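Local coordinates for putative uncharacterized protein (Chaetomium thermophilum, PDB 5T8V) that forms the C-terminal HEAT-repeat part of the cohesin loader SCC2, which probably binds chromatin and helps load cohesin onto it, at residues L210-D215 against F265-S270; Q271-I276 against A379-K384; F1078-E1083 against A1144-A1149; I1151-L1156 against F1182-A1187. All blocks are in the same frame, centred on the assembly; numbering follows the deposited sequence.

Contact 1: residues L210-D215 against F265-S270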
# COMPACT_ATOMS: atom_id res chain seq x y z
N LEU A 210 -10.23 -54.82 15.10
CA LEU A 210 -9.32 -55.96 15.19
C LEU A 210 -7.89 -55.51 15.47
O LEU A 210 -7.26 -55.95 16.44
CB LEU A 210 -9.36 -56.78 13.91
CG LEU A 210 -8.37 -57.96 13.84
CD1 LEU A 210 -8.90 -59.16 14.61
CD2 LEU A 210 -8.05 -58.33 12.41
N ILE A 211 -7.36 -54.64 14.61
CA ILE A 211 -5.94 -54.32 14.70
C ILE A 211 -5.54 -53.70 16.04
O ILE A 211 -4.35 -53.61 16.34
CB ILE A 211 -5.52 -53.39 13.54
CG1 ILE A 211 -6.34 -52.10 13.55
CG2 ILE A 211 -5.67 -54.12 12.21
CD1 ILE A 211 -5.90 -51.09 12.51
N ALA A 212 -6.52 -53.30 16.86
CA ALA A 212 -6.22 -52.74 18.17
C ALA A 212 -6.15 -53.78 19.27
O ALA A 212 -5.58 -53.50 20.33
CB ALA A 212 -7.28 -51.70 18.55
N LYS A 213 -6.71 -54.97 19.05
CA LYS A 213 -6.81 -55.97 20.09
C LYS A 213 -5.99 -57.22 19.83
O LYS A 213 -5.74 -57.98 20.78
CB LYS A 213 -8.28 -56.38 20.29
CG LYS A 213 -9.18 -55.19 20.61
CD LYS A 213 -10.58 -55.63 21.00
CE LYS A 213 -11.48 -54.42 21.24
NZ LYS A 213 -12.86 -54.82 21.65
N VAL A 214 -5.56 -57.46 18.60
CA VAL A 214 -4.66 -58.56 18.27
C VAL A 214 -3.50 -58.01 17.45
O VAL A 214 -3.70 -57.20 16.54
CB VAL A 214 -5.38 -59.69 17.51
CG1 VAL A 214 -6.66 -60.10 18.23
CG2 VAL A 214 -5.69 -59.29 16.07
N ASP A 215 -2.29 -58.43 17.80
CA ASP A 215 -1.12 -58.01 17.03
C ASP A 215 -1.19 -58.61 15.63
O ASP A 215 -1.48 -59.79 15.46
CB ASP A 215 0.16 -58.45 17.74
CG ASP A 215 0.46 -57.62 18.97
OD1 ASP A 215 -0.51 -57.18 19.65
OD2 ASP A 215 1.65 -57.39 19.27
N PHE A 265 -2.48 -45.30 12.18
CA PHE A 265 -1.55 -44.23 12.51
C PHE A 265 -1.20 -44.24 13.99
O PHE A 265 -0.06 -43.90 14.36
CB PHE A 265 -2.17 -42.89 12.12
CG PHE A 265 -1.30 -41.69 12.39
CD1 PHE A 265 -1.33 -41.07 13.63
CD2 PHE A 265 -0.47 -41.19 11.41
CE1 PHE A 265 -0.54 -39.97 13.88
CE2 PHE A 265 0.33 -40.09 11.66
CZ PHE A 265 0.29 -39.48 12.89
N LEU A 266 -2.14 -44.61 14.85
CA LEU A 266 -1.93 -44.54 16.29
C LEU A 266 -1.11 -45.73 16.80
O LEU A 266 -0.20 -45.54 17.61
CB LEU A 266 -3.28 -44.47 17.00
CG LEU A 266 -3.31 -44.50 18.53
CD1 LEU A 266 -4.51 -43.73 19.02
CD2 LEU A 266 -3.36 -45.94 19.06
N LEU A 267 -1.42 -46.93 16.34
CA LEU A 267 -0.79 -48.14 16.86
C LEU A 267 0.59 -48.41 16.26
O LEU A 267 1.18 -49.45 16.57
CB LEU A 267 -1.70 -49.35 16.62
CG LEU A 267 -2.97 -49.39 17.47
CD1 LEU A 267 -4.19 -49.62 16.60
CD2 LEU A 267 -2.86 -50.47 18.54
N ASN A 268 1.12 -47.52 15.43
CA ASN A 268 2.42 -47.71 14.79
C ASN A 268 3.13 -46.37 14.68
O ASN A 268 3.09 -45.71 13.64
CB ASN A 268 2.27 -48.36 13.42
CG ASN A 268 1.70 -49.76 13.50
OD1 ASN A 268 2.43 -50.74 13.65
ND2 ASN A 268 0.38 -49.87 13.40
N PRO A 269 3.80 -45.93 15.75
CA PRO A 269 4.51 -44.64 15.68
C PRO A 269 5.57 -44.60 14.60
O PRO A 269 5.69 -43.60 13.88
CB PRO A 269 5.12 -44.51 17.09
CG PRO A 269 4.29 -45.38 17.96
CD PRO A 269 3.85 -46.52 17.10
N SER A 270 6.34 -45.68 14.45
CA SER A 270 7.51 -45.67 13.58
C SER A 270 7.19 -45.15 12.18
O SER A 270 8.01 -44.48 11.55
CB SER A 270 8.11 -47.07 13.50
OG SER A 270 7.14 -48.02 13.08
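The flat group in this contact is the peptide that joins Ile211 to Ala212, and the branched end of Leu267 lies beside it. Leu267 CD1 is to one side of the peptide plane, just past the edge between Ile211 O and Ala212 CA, 4.0 Å from Ile211 O. Its sister methyl CD2 is farther out but closer to the plane, with Ala212 CA 4.1 Å from Leu267 CD2. No aromatic ring or charged group takes part. The setting is an all-helical HEAT-repeat solenoid, in which helix 190-213 and helix 247-267 come together near their C-terminal ends. Leu267 makes every contact from its side. Its CB points toward the other helix, and the first torsion (chi1 -71°) puts CG opposite the carbonyl carbon, which carries both methyls across to the facing backbone. The side chains add two looser apolar touches: Ala212 CB lies 4.2 Å from Leu267 CD1, and the buried Ile211 brings CG1 to 4.5 Å from Leu267 CD1. No hydrogen bond crosses, and only 111 Å² is buried, so the closure is slight and purely van der Waals in kind. Ile211 is also packed on Gln263 and Ile264, one turn back along helix 247-267, so the helices keep touching beyond this point. The amide of Asn268 turns back on its own helix, where ND2 makes a weak hydrogen bond to Ile264 O. On the facing side Leu210 O accepts two backbone donors: Lys213 N at 2.8 Å and Val214 N at 3.1 Å.

Contact 2: residues Q271-I276 against A379-K384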
# COMPACT_ATOMS: atom_id res chain seq x y z
N GLN A 271 5.99 -45.45 11.67
CA GLN A 271 5.64 -45.13 10.30
C GLN A 271 4.63 -44.00 10.19
O GLN A 271 4.09 -43.76 9.10
CB GLN A 271 5.10 -46.38 9.59
CG GLN A 271 3.97 -47.09 10.31
CD GLN A 271 3.56 -48.38 9.62
OE1 GLN A 271 4.18 -48.80 8.64
NE2 GLN A 271 2.51 -49.02 10.13
N ARG A 272 4.36 -43.27 11.28
CA ARG A 272 3.39 -42.18 11.22
C ARG A 272 3.74 -41.18 10.13
O ARG A 272 2.93 -40.92 9.22
CB ARG A 272 3.30 -41.49 12.58
CG ARG A 272 2.52 -42.29 13.60
CD ARG A 272 2.57 -41.64 14.96
NE ARG A 272 1.85 -42.43 15.96
CZ ARG A 272 1.90 -42.21 17.26
NH1 ARG A 272 2.64 -41.22 17.75
NH2 ARG A 272 1.21 -42.98 18.09
N GLN A 273 4.95 -40.62 10.19
CA GLN A 273 5.39 -39.69 9.15
C GLN A 273 5.21 -40.28 7.76
O GLN A 273 4.93 -39.55 6.80
CB GLN A 273 6.85 -39.31 9.37
CG GLN A 273 7.38 -38.28 8.38
CD GLN A 273 8.85 -37.97 8.57
OE1 GLN A 273 9.50 -38.50 9.47
NE2 GLN A 273 9.39 -37.11 7.71
N GLY A 274 5.37 -41.60 7.62
CA GLY A 274 5.15 -42.24 6.34
C GLY A 274 3.71 -42.09 5.91
O GLY A 274 3.42 -41.57 4.82
N ILE A 275 2.79 -42.54 6.76
CA ILE A 275 1.36 -42.50 6.47
C ILE A 275 1.00 -41.11 5.96
O ILE A 275 0.61 -40.95 4.79
CB ILE A 275 0.54 -42.87 7.72
CG1 ILE A 275 0.83 -44.32 8.13
CG2 ILE A 275 -0.95 -42.68 7.47
CD1 ILE A 275 0.35 -44.67 9.51
N ILE A 276 1.14 -40.11 6.82
CA ILE A 276 0.89 -38.72 6.46
C ILE A 276 1.49 -38.46 5.08
O ILE A 276 0.78 -38.08 4.15
CB ILE A 276 1.47 -37.76 7.51
CG1 ILE A 276 0.67 -37.86 8.81
CG2 ILE A 276 1.46 -36.32 6.99
CD1 ILE A 276 1.27 -37.11 9.98
N ALA A 379 1.90 -32.62 13.66
CA ALA A 379 1.62 -31.37 12.97
C ALA A 379 2.83 -30.91 12.16
O ALA A 379 2.70 -30.45 11.02
CB ALA A 379 1.21 -30.30 13.98
N SER A 380 4.03 -31.07 12.73
CA SER A 380 5.24 -30.66 12.03
C SER A 380 5.54 -31.56 10.85
O SER A 380 6.04 -31.09 9.83
CB SER A 380 6.43 -30.62 12.98
OG SER A 380 6.81 -31.93 13.36
N TYR A 381 5.25 -32.87 10.95
CA TYR A 381 5.31 -33.72 9.77
C TYR A 381 4.50 -33.11 8.63
O TYR A 381 5.01 -32.89 7.52
CB TYR A 381 4.79 -35.13 10.08
CG TYR A 381 5.60 -35.93 11.08
CD1 TYR A 381 6.96 -35.70 11.24
CD2 TYR A 381 5.01 -36.93 11.84
CE1 TYR A 381 7.70 -36.45 12.15
CE2 TYR A 381 5.74 -37.67 12.75
CZ TYR A 381 7.09 -37.43 12.90
OH TYR A 381 7.82 -38.16 13.80
N VAL A 382 3.23 -32.78 8.91
CA VAL A 382 2.37 -32.22 7.88
C VAL A 382 2.98 -30.94 7.31
O VAL A 382 3.23 -30.84 6.10
CB VAL A 382 0.96 -31.95 8.45
CG1 VAL A 382 0.05 -31.36 7.38
CG2 VAL A 382 0.36 -33.23 9.01
N ILE A 383 3.23 -29.95 8.17
CA ILE A 383 3.64 -28.63 7.70
C ILE A 383 4.96 -28.72 6.93
O ILE A 383 5.11 -28.14 5.85
CB ILE A 383 3.74 -27.65 8.88
CG1 ILE A 383 2.37 -27.51 9.56
CG2 ILE A 383 4.26 -26.30 8.43
CD1 ILE A 383 1.25 -27.02 8.66
N LYS A 384 5.93 -29.45 7.48
CA LYS A 384 7.20 -29.64 6.79
C LYS A 384 6.97 -30.20 5.40
O LYS A 384 7.56 -29.73 4.42
CB LYS A 384 8.11 -30.55 7.60
CG LYS A 384 8.91 -29.83 8.68
CD LYS A 384 9.38 -30.78 9.77
CE LYS A 384 10.34 -31.84 9.24
NZ LYS A 384 10.60 -32.90 10.26
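Gln273 and Tyr381 meet without a polar bond between them; the shortest sound ones here run along each helix, such as Ile275 N to Gln271 O, 2.9 Å, with Gln271 at the N-cap. What crosses is a stack. Gln273 CB sits over the centre of the Tyr381 ring, 3.7 Å from the centroid and 4° off its normal, a CH-pi contact. With CG anti to its own N (chi1 -177°) and the chain extended beyond, the glutamine runs on across the face, and its amide lies nearly flat on the ring, planes 8° apart, OE1 3.8 Å from Tyr381 CE1. Ile276 CD1 comes in near the ring plane, 4.0 Å from Tyr381 CB, while Ile276 CG2 meets Val382 CG2 at 3.9 Å. Were an alanine here in place of Tyr381, its CB could still meet Ile276, but the glutamine is likely to lose the surface it rests on and be free to turn. This is helix-on-helix packing in the HEAT-repeat solenoid, between helix 272-282 and helix 357-391; the axes of segments 272-276 and 379-384 come within 9.7 Å. Helix 305-315 packs on both Ile276 and Val382, Phe265 of helix 247-267 also touches Ile276, and helix 423-440 lies against Ala379.

Contact 3: residues F1078-E1083 against A1144-A1149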
# COMPACT_ATOMS: atom_id res chain seq x y z
N PHE A 1078 7.36 47.25 -20.08
CA PHE A 1078 7.34 47.53 -21.51
C PHE A 1078 7.42 46.25 -22.33
O PHE A 1078 6.58 45.99 -23.19
CB PHE A 1078 8.49 48.47 -21.87
CG PHE A 1078 8.74 48.60 -23.35
CD1 PHE A 1078 7.70 48.91 -24.21
CD2 PHE A 1078 10.01 48.44 -23.87
CE1 PHE A 1078 7.92 49.03 -25.57
CE2 PHE A 1078 10.24 48.57 -25.22
CZ PHE A 1078 9.20 48.86 -26.07
N LEU A 1079 8.43 45.42 -22.06
CA LEU A 1079 8.63 44.21 -22.86
C LEU A 1079 7.49 43.21 -22.66
O LEU A 1079 7.03 42.59 -23.63
CB LEU A 1079 9.97 43.58 -22.51
CG LEU A 1079 11.17 44.43 -22.91
CD1 LEU A 1079 12.42 44.03 -22.14
CD2 LEU A 1079 11.42 44.33 -24.41
N PHE A 1080 7.02 43.05 -21.42
CA PHE A 1080 5.92 42.13 -21.16
C PHE A 1080 4.67 42.53 -21.94
O PHE A 1080 4.06 41.70 -22.62
CB PHE A 1080 5.63 42.08 -19.66
CG PHE A 1080 6.46 41.08 -18.92
CD1 PHE A 1080 7.82 40.96 -19.18
CD2 PHE A 1080 5.89 40.25 -17.97
CE1 PHE A 1080 8.59 40.03 -18.50
CE2 PHE A 1080 6.65 39.33 -17.28
CZ PHE A 1080 8.00 39.22 -17.55
N SER A 1081 4.29 43.81 -21.86
CA SER A 1081 3.17 44.27 -22.68
C SER A 1081 3.46 44.10 -24.16
O SER A 1081 2.55 43.84 -24.95
CB SER A 1081 2.85 45.74 -22.37
OG SER A 1081 3.94 46.58 -22.71
N GLU A 1082 4.73 44.21 -24.56
CA GLU A 1082 5.11 43.93 -25.94
C GLU A 1082 4.95 42.46 -26.28
O GLU A 1082 4.96 42.11 -27.47
CB GLU A 1082 6.56 44.37 -26.19
CG GLU A 1082 6.72 45.86 -26.38
CD GLU A 1082 6.30 46.32 -27.77
OE1 GLU A 1082 6.77 45.72 -28.75
OE2 GLU A 1082 5.50 47.27 -27.87
N GLU A 1083 4.82 41.58 -25.28
CA GLU A 1083 4.52 40.18 -25.55
C GLU A 1083 3.02 39.91 -25.56
O GLU A 1083 2.54 39.18 -26.43
CB GLU A 1083 5.20 39.28 -24.52
CG GLU A 1083 6.70 39.20 -24.71
CD GLU A 1083 7.35 38.18 -23.79
OE1 GLU A 1083 6.61 37.40 -23.15
OE2 GLU A 1083 8.59 38.17 -23.71
N ALA A 1144 16.51 40.88 -13.42
CA ALA A 1144 17.29 41.03 -14.64
C ALA A 1144 17.01 39.88 -15.61
O ALA A 1144 16.65 40.09 -16.77
CB ALA A 1144 18.78 41.11 -14.31
N VAL A 1145 17.19 38.63 -15.15
CA VAL A 1145 16.92 37.48 -16.01
C VAL A 1145 15.47 37.44 -16.43
O VAL A 1145 15.14 36.85 -17.46
CB VAL A 1145 17.33 36.16 -15.31
CG1 VAL A 1145 16.54 35.97 -14.05
CG2 VAL A 1145 17.12 34.97 -16.24
N GLU A 1146 14.57 38.03 -15.64
CA GLU A 1146 13.17 38.09 -16.04
C GLU A 1146 12.98 39.05 -17.21
O GLU A 1146 12.05 38.88 -18.00
CB GLU A 1146 12.30 38.51 -14.85
CG GLU A 1146 10.82 38.27 -15.05
CD GLU A 1146 10.03 38.51 -13.78
OE1 GLU A 1146 10.65 38.80 -12.73
OE2 GLU A 1146 8.78 38.41 -13.82
N VAL A 1147 13.85 40.05 -17.33
CA VAL A 1147 13.85 40.90 -18.52
C VAL A 1147 14.49 40.18 -19.70
O VAL A 1147 13.97 40.21 -20.82
CB VAL A 1147 14.56 42.23 -18.21
CG1 VAL A 1147 14.81 43.03 -19.49
CG2 VAL A 1147 13.74 43.05 -17.23
N LEU A 1148 15.63 39.51 -19.47
CA LEU A 1148 16.31 38.83 -20.57
C LEU A 1148 15.46 37.71 -21.14
O LEU A 1148 15.48 37.46 -22.35
CB LEU A 1148 17.66 38.28 -20.11
CG LEU A 1148 18.85 39.13 -20.55
CD1 LEU A 1148 18.72 40.52 -19.96
CD2 LEU A 1148 20.16 38.49 -20.12
N ALA A 1149 14.71 37.01 -20.29
CA ALA A 1149 13.84 35.95 -20.77
C ALA A 1149 12.82 36.50 -21.76
O ALA A 1149 12.57 35.89 -22.80
CB ALA A 1149 13.14 35.26 -19.60
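Apolar packing joins Leu1079 to Val1147, whose CA atoms are the nearest pair across the two helices. Leu1079 CD1 meets Val1147 CG1 at 3.7 Å, the two side chains crossing at about a right angle. Val1147 holds CG1 anti to its backbone N (chi1 169°), which places that methyl in front of the leucine. Along helix 1139-1154, Leu1079 continues onto Ser1150, Ile1151 and Gln1154, so a single leucine rides over about two turns. This is helix-on-helix packing within the HEAT-repeat solenoid: helix 1065-1086 lies against helix 1139-1154, a helix of the family's C-terminal region. A second kind of contact is made by the Phe1080 ring. It meets backbone edge-on, with Glu1146 O in the ring plane, 3.7 Å from Phe1080 CE1. The far end of the same ring reaches the glutamate side chain, Phe1080 CZ standing 3.9 Å from Glu1146 CG. The carboxylate is turned 61° from the ring, and its OE2 is also beside CZ. With an alanine at Phe1080, the Glu1146 methylene would probably lose its apolar cover and the glutamate would be freer to swing. Polar bonds between the two segments are absent, but the helices are tied just beyond them: Glu1083 OE2 is hydrogen-bonded to Ser1150 OG, one residue past Ala1149.

Contact 4: residues I1151-L1156 against F1182-A1187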
# COMPACT_ATOMS: atom_id res chain seq x y z
N ILE A 1151 13.20 39.40 -23.53
CA ILE A 1151 13.99 39.81 -24.69
C ILE A 1151 14.23 38.63 -25.62
O ILE A 1151 14.20 38.77 -26.85
CB ILE A 1151 15.32 40.44 -24.22
CG1 ILE A 1151 15.05 41.80 -23.56
CG2 ILE A 1151 16.30 40.59 -25.40
CD1 ILE A 1151 16.27 42.43 -22.91
N ASN A 1152 14.47 37.45 -25.05
CA ASN A 1152 14.79 36.28 -25.86
C ASN A 1152 13.54 35.64 -26.44
O ASN A 1152 13.54 35.22 -27.61
CB ASN A 1152 15.57 35.27 -25.01
CG ASN A 1152 16.08 34.10 -25.83
OD1 ASN A 1152 17.05 34.23 -26.58
ND2 ASN A 1152 15.44 32.94 -25.67
N ARG A 1153 12.46 35.55 -25.65
CA ARG A 1153 11.22 34.99 -26.16
C ARG A 1153 10.67 35.79 -27.33
O ARG A 1153 10.05 35.23 -28.24
CB ARG A 1153 10.17 34.92 -25.05
CG ARG A 1153 10.46 33.88 -23.98
CD ARG A 1153 9.25 33.64 -23.08
NE ARG A 1153 8.63 34.88 -22.62
CZ ARG A 1153 9.03 35.57 -21.55
NH1 ARG A 1153 10.05 35.16 -20.82
NH2 ARG A 1153 8.40 36.69 -21.21
N GLN A 1154 10.90 37.11 -27.34
CA GLN A 1154 10.41 37.93 -28.44
C GLN A 1154 11.31 37.85 -29.66
O GLN A 1154 10.83 37.99 -30.79
CB GLN A 1154 10.28 39.38 -27.99
CG GLN A 1154 9.29 39.60 -26.87
CD GLN A 1154 9.19 41.06 -26.47
OE1 GLN A 1154 9.14 41.95 -27.32
NE2 GLN A 1154 9.17 41.32 -25.17
N GLY A 1155 12.61 37.63 -29.46
CA GLY A 1155 13.54 37.53 -30.57
C GLY A 1155 14.20 38.82 -30.97
O GLY A 1155 14.58 38.98 -32.14
N LEU A 1156 14.36 39.77 -30.04
CA LEU A 1156 15.04 41.02 -30.35
C LEU A 1156 16.54 40.85 -30.45
O LEU A 1156 17.20 41.65 -31.13
CB LEU A 1156 14.72 42.07 -29.28
CG LEU A 1156 13.30 42.64 -29.30
CD1 LEU A 1156 12.52 42.13 -28.11
CD2 LEU A 1156 13.32 44.15 -29.32
N PHE A 1182 16.23 27.66 -17.48
CA PHE A 1182 16.15 26.33 -18.09
C PHE A 1182 15.11 26.29 -19.19
O PHE A 1182 15.29 25.61 -20.21
CB PHE A 1182 15.85 25.28 -17.02
CG PHE A 1182 15.56 23.92 -17.57
CD1 PHE A 1182 16.59 23.12 -18.06
CD2 PHE A 1182 14.27 23.42 -17.60
CE1 PHE A 1182 16.32 21.87 -18.57
CE2 PHE A 1182 14.00 22.16 -18.10
CZ PHE A 1182 15.03 21.39 -18.59
N LEU A 1183 14.00 27.01 -19.02
CA LEU A 1183 13.00 27.10 -20.08
C LEU A 1183 13.58 27.81 -21.30
O LEU A 1183 13.34 27.38 -22.44
CB LEU A 1183 11.76 27.84 -19.58
CG LEU A 1183 10.85 27.08 -18.61
CD1 LEU A 1183 9.83 28.02 -18.01
CD2 LEU A 1183 10.17 25.92 -19.32
N GLU A 1184 14.35 28.88 -21.09
CA GLU A 1184 14.90 29.61 -22.22
C GLU A 1184 15.99 28.80 -22.92
O GLU A 1184 16.12 28.86 -24.15
CB GLU A 1184 15.45 30.96 -21.76
CG GLU A 1184 14.39 31.86 -21.15
CD GLU A 1184 13.19 32.06 -22.07
OE1 GLU A 1184 13.38 32.02 -23.30
OE2 GLU A 1184 12.07 32.24 -21.55
N HIS A 1185 16.79 28.05 -22.16
CA HIS A 1185 17.79 27.19 -22.78
C HIS A 1185 17.14 26.05 -23.55
O HIS A 1185 17.58 25.69 -24.65
CB HIS A 1185 18.75 26.66 -21.72
CG HIS A 1185 19.61 25.53 -22.18
ND1 HIS A 1185 20.04 25.40 -23.49
CD2 HIS A 1185 20.14 24.48 -21.51
CE1 HIS A 1185 20.78 24.32 -23.60
NE2 HIS A 1185 20.86 23.74 -22.42
N LYS A 1186 16.07 25.47 -23.00
CA LYS A 1186 15.38 24.37 -23.66
C LYS A 1186 14.73 24.83 -24.96
O LYS A 1186 14.89 24.20 -26.01
CB LYS A 1186 14.35 23.75 -22.72
CG LYS A 1186 13.40 22.77 -23.39
CD LYS A 1186 12.60 21.97 -22.37
CE LYS A 1186 11.86 22.87 -21.40
NZ LYS A 1186 10.84 22.13 -20.61
N ALA A 1187 13.97 25.94 -24.90
CA ALA A 1187 13.34 26.45 -26.11
C ALA A 1187 14.38 26.91 -27.12
O ALA A 1187 14.26 26.64 -28.32
CB ALA A 1187 12.40 27.60 -25.76
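Asn1152 and Arg1153, neighbours on helix 1139-1154, share the carboxylate of Glu1184, one oxygen each. Asn1152 ND2 donates to Glu1184 OE1 over 3.3 Å with an N-H...O angle of 157°, a fairly straight bond. The oxygen is met on its anti side, 22° out of the carboxylate plane, while the acceptor lies close to the amide plane; the two flat groups stand nearly perpendicular. Glu1184 OE2 turns to the arginine. It sits at the edge of the guanidinium, in its plane, but the salt bridge to Arg1153 NH1 is long at 3.6 Å. The aliphatic part of the arginine comes closer, Arg1153 CG being 3.3 Å from Glu1184 OE2. The stronger hold on the guanidinium lies on its other side, where NH2 pairs with Glu1083 OE1 of helix 1065-1086; NE is hydrogen-bonded too. Arg1153 thus stands between two acids, and its charge probably helps keep the buried Glu1184 ionised. Glu1184 reaches both partners because its chain bends at chi2 (-54°). Phe1166 of helix 1163-1169 packs on both Asn1152 and Glu1184. Among the remaining donors, Gln1154 NE2 is bonded to Ser1150 OG, and Gly1155 N is taken by Ile1151 O at 3.3 Å. Gly1155, with positive phi, is where the chain leaves helical geometry. Here helices 1139-1154 and 1175-1191, with the short helix 1163-1169 between them in sequence, pack directly on each other, as in an alpha-solenoid of HEAT repeats.

From the N terminus, contact 1 closes a loop between helices 190-213 and 247-267, and contact 2 closes a longer one, from helix 272-282 to helix 357-391. The two are about 17 Å apart between centres and linked by probable hydrogen bonds from Arg272 to Phe265 O and Leu266 O. Far along the solenoid, contact 3 closes a loop of 60 residues, tying helix 1065-1086 to helix 1139-1154, and contact 4 a short one of 25, from that helix to 1175-1191, their centres about 11 Å apart. All four follow in series, none nesting or crossing. The two pairs lie on opposite sides of the chain's centre, contacts 1 and 3 being about 100 Å apart between centres.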